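Local coordinates for protein putative cell surface hydrolase (Lactobacillus plantarum, PDB 3LP5) that is of unknown function but probably acts as a serine hydrolase of the alpha/beta hydrolase fold at the bacterial cell surface, at residues A[38-43]-A[85-90]. Numbering follows the deposited sequence.
Sequences LKLTVQ and NTAFKA
Ala87 sets its methyl group between two branched side chains of strand 37-42, Leu40 and Val42, and this small apolar cluster makes up the contact. One methyl of the leucine does the touching: Leu40 CD2 lies 3.7 Å from Ala87 CB. From the next inward-pointing position of the strand, Val42 CG2 approaches the same methyl, at 3.9 Å from Ala87 CB. Val42 has CG1 anti to the backbone N (chi1 -170°), which leaves CG2 beside that nitrogen and directed at the alanine. A single side-chain carbon on the helix side is consistent with the close backbones, the CA atoms of Val42 and Ala87 being 7.0 Å apart. All three residues are buried. Further along the helix Leu91 also packs on Leu40, while Trp83, one turn before Ala87, touches Val42. Ile65 of strand 62-67 meets Ala87 from the neighbouring strand. Strand 37-42 runs between its antiparallel partner 48-52 and parallel 62-67. Through these contacts helix 74-92, which follows 62-67 and leads on to strand 99-105, covers one face of the alpha/beta hydrolase sheet toward its 48-52 edge.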
ATOM      1  N   LEU A  38      15.534   2.940   2.296  1.00 15.90           N
ATOM      2  CA  LEU A  38      16.153   2.307   1.138  1.00 16.31           C
ATOM      3  C   LEU A  38      15.171   2.339  -0.048  1.00 16.67           C
ATOM      4  O   LEU A  38      13.979   2.060   0.156  1.00 17.16           O
ATOM      5  CB  LEU A  38      16.398   0.851   1.487  1.00 16.90           C
ATOM      6  CG  LEU A  38      16.927  -0.026   0.390  1.00 14.98           C
ATOM      7  CD1 LEU A  38      18.374   0.306   0.006  1.00 15.08           C
ATOM      8  CD2 LEU A  38      16.769  -1.502   0.793  1.00 17.67           C
ATOM      9  N   LYS A  39      15.616   2.721  -1.251  1.00 15.19           N
ATOM     10  CA  LYS A  39      14.709   2.817  -2.422  1.00 16.82           C
ATOM     11  C   LYS A  39      15.184   1.909  -3.503  1.00 16.48           C
ATOM     12  O   LYS A  39      16.368   1.997  -3.882  1.00 16.60           O
ATOM     13  CB  LYS A  39      14.655   4.226  -3.038  1.00 17.57           C
ATOM     14  CG  LYS A  39      14.004   5.262  -2.178  1.00 25.13           C
ATOM     15  CD  LYS A  39      13.191   6.280  -3.019  1.00 35.24           C
ATOM     16  CE  LYS A  39      12.555   7.413  -2.121  1.00 38.70           C
ATOM     17  NZ  LYS A  39      13.591   8.309  -1.484  1.00 39.26           N
ATOM     18  N   LEU A  40      14.276   1.065  -4.007  1.00 15.15           N
ATOM     19  CA  LEU A  40      14.545   0.184  -5.141  1.00 14.87           C
ATOM     20  C   LEU A  40      13.664   0.652  -6.275  1.00 16.28           C
ATOM     21  O   LEU A  40      12.452   0.950  -6.072  1.00 15.69           O
ATOM     22  CB  LEU A  40      14.197  -1.272  -4.833  1.00 13.65           C
ATOM     23  CG  LEU A  40      15.133  -2.172  -4.043  1.00 14.92           C
ATOM     24  CD1 LEU A  40      15.432  -1.609  -2.587  1.00 15.95           C
ATOM     25  CD2 LEU A  40      14.535  -3.654  -3.991  1.00 11.69           C
ATOM     26  N   THR A  41      14.264   0.729  -7.463  1.00 14.60           N
ATOM     27  CA  THR A  41      13.511   0.967  -8.669  1.00 14.30           C
ATOM     28  C   THR A  41      13.729  -0.216  -9.592  1.00 12.95           C
ATOM     29  O   THR A  41      14.878  -0.478 -10.040  1.00 12.93           O
ATOM     30  CB  THR A  41      14.003   2.233  -9.392  1.00 14.51           C
ATOM     31  OG1 THR A  41      13.863   3.311  -8.484  1.00 17.30           O
ATOM     32  CG2 THR A  41      13.069   2.567 -10.588  1.00 15.21           C
ATOM     33  N   VAL A  42      12.663  -0.960  -9.853  1.00 11.89           N
ATOM     34  CA  VAL A  42      12.800  -2.126 -10.731  1.00 12.06           C
ATOM     35  C   VAL A  42      12.686  -1.657 -12.147  1.00 12.11           C
ATOM     36  O   VAL A  42      11.648  -1.074 -12.515  1.00 12.17           O
ATOM     37  CB  VAL A  42      11.717  -3.208 -10.469  1.00 10.52           C
ATOM     38  CG1 VAL A  42      12.036  -4.501 -11.229  1.00 10.78           C
ATOM     39  CG2 VAL A  42      11.634  -3.484  -8.971  1.00 10.54           C
ATOM     40  N   GLN A  43      13.698  -1.996 -12.950  1.00 12.36           N
ATOM     41  CA  GLN A  43      13.763  -1.678 -14.404  1.00 14.73           C
ATOM     42  C   GLN A  43      12.879  -2.560 -15.269  1.00 15.06           C
ATOM     43  O   GLN A  43      12.421  -3.617 -14.829  1.00 15.83           O
ATOM     44  CB  GLN A  43      15.224  -1.759 -14.904  1.00 14.49           C
ATOM     45  CG  GLN A  43      16.213  -0.975 -14.048  1.00 18.68           C
ATOM     46  CD  GLN A  43      15.783   0.471 -13.834  1.00 23.06           C
ATOM     47  OE1 GLN A  43      15.537   0.915 -12.684  1.00 25.97           O
ATOM     48  NE2 GLN A  43      15.620   1.185 -14.917  1.00 21.62           N
ATOM     49  N   ASN A  85       7.568  -8.916  -6.761  1.00 11.05           N
ATOM     50  CA  ASN A  85       8.063 -10.211  -6.311  1.00 11.63           C
ATOM     51  C   ASN A  85       9.571 -10.324  -6.605  1.00 11.99           C
ATOM     52  O   ASN A  85      10.346 -10.813  -5.748  1.00 12.62           O
ATOM     53  CB  ASN A  85       7.294 -11.283  -7.073  1.00 10.31           C
ATOM     54  CG  ASN A  85       7.503 -12.677  -6.510  1.00 12.56           C
ATOM     55  OD1 ASN A  85       7.926 -12.866  -5.359  1.00  9.62           O
ATOM     56  ND2 ASN A  85       7.239 -13.659  -7.338  1.00 14.53           N
ATOM     57  N   THR A  86      10.010  -9.828  -7.777  1.00 11.57           N
ATOM     58  CA  THR A  86      11.454  -9.801  -8.031  1.00 12.64           C
ATOM     59  C   THR A  86      12.202  -8.995  -6.972  1.00 11.74           C
ATOM     60  O   THR A  86      13.221  -9.403  -6.526  1.00 12.17           O
ATOM     61  CB  THR A  86      11.758  -9.211  -9.443  1.00 14.02           C
ATOM     62  OG1 THR A  86      11.074 -10.025 -10.389  1.00 14.21           O
ATOM     63  CG2 THR A  86      13.276  -9.220  -9.776  1.00 14.48           C
ATOM     64  N   ALA A  87      11.687  -7.826  -6.579  1.00 11.96           N
ATOM     65  CA  ALA A  87      12.379  -6.995  -5.655  1.00 10.90           C
ATOM     66  C   ALA A  87      12.269  -7.634  -4.259  1.00 11.62           C
ATOM     67  O   ALA A  87      13.219  -7.683  -3.500  1.00 11.29           O
ATOM     68  CB  ALA A  87      11.779  -5.546  -5.661  1.00  9.29           C
ATOM     69  N   PHE A  88      11.108  -8.170  -3.948  1.00 11.92           N
ATOM     70  CA  PHE A  88      10.896  -8.760  -2.639  1.00 13.88           C
ATOM     71  C   PHE A  88      11.877  -9.911  -2.471  1.00 14.13           C
ATOM     72  O   PHE A  88      12.520 -10.044  -1.449  1.00 13.30           O
ATOM     73  CB  PHE A  88       9.442  -9.255  -2.535  1.00 13.08           C
ATOM     74  CG  PHE A  88       9.064  -9.731  -1.182  1.00 15.24           C
ATOM     75  CD1 PHE A  88       8.714  -8.804  -0.188  1.00 13.53           C
ATOM     76  CD2 PHE A  88       9.031 -11.085  -0.900  1.00 14.80           C
ATOM     77  CE1 PHE A  88       8.312  -9.221   1.098  1.00 14.29           C
ATOM     78  CE2 PHE A  88       8.671 -11.530   0.394  1.00 17.09           C
ATOM     79  CZ  PHE A  88       8.299 -10.579   1.402  1.00 15.07           C
ATOM     80  N   LYS A  89      12.011 -10.755  -3.494  1.00 16.62           N
ATOM     81  CA  LYS A  89      12.956 -11.868  -3.369  1.00 16.85           C
ATOM     82  C   LYS A  89      14.378 -11.415  -3.232  1.00 16.35           C
ATOM     83  O   LYS A  89      15.104 -11.996  -2.470  1.00 16.21           O
ATOM     84  CB  LYS A  89      12.799 -12.914  -4.478  1.00 17.76           C
ATOM     85  CG  LYS A  89      11.498 -13.668  -4.302  1.00 21.62           C
ATOM     86  CD  LYS A  89      11.504 -14.913  -5.110  1.00 28.03           C
ATOM     87  CE  LYS A  89      11.577 -14.560  -6.555  1.00 32.45           C
ATOM     88  NZ  LYS A  89      11.223 -15.734  -7.385  1.00 35.57           N
ATOM     89  N   ALA A  90      14.760 -10.346  -3.918  1.00 15.71           N
ATOM     90  CA  ALA A  90      16.118  -9.816  -3.762  1.00 15.97           C
ATOM     91  C   ALA A  90      16.342  -9.351  -2.329  1.00 15.20           C
ATOM     92  O   ALA A  90      17.408  -9.541  -1.766  1.00 14.22           O
ATOM     93  CB  ALA A  90      16.363  -8.668  -4.745  1.00 14.40           C
TER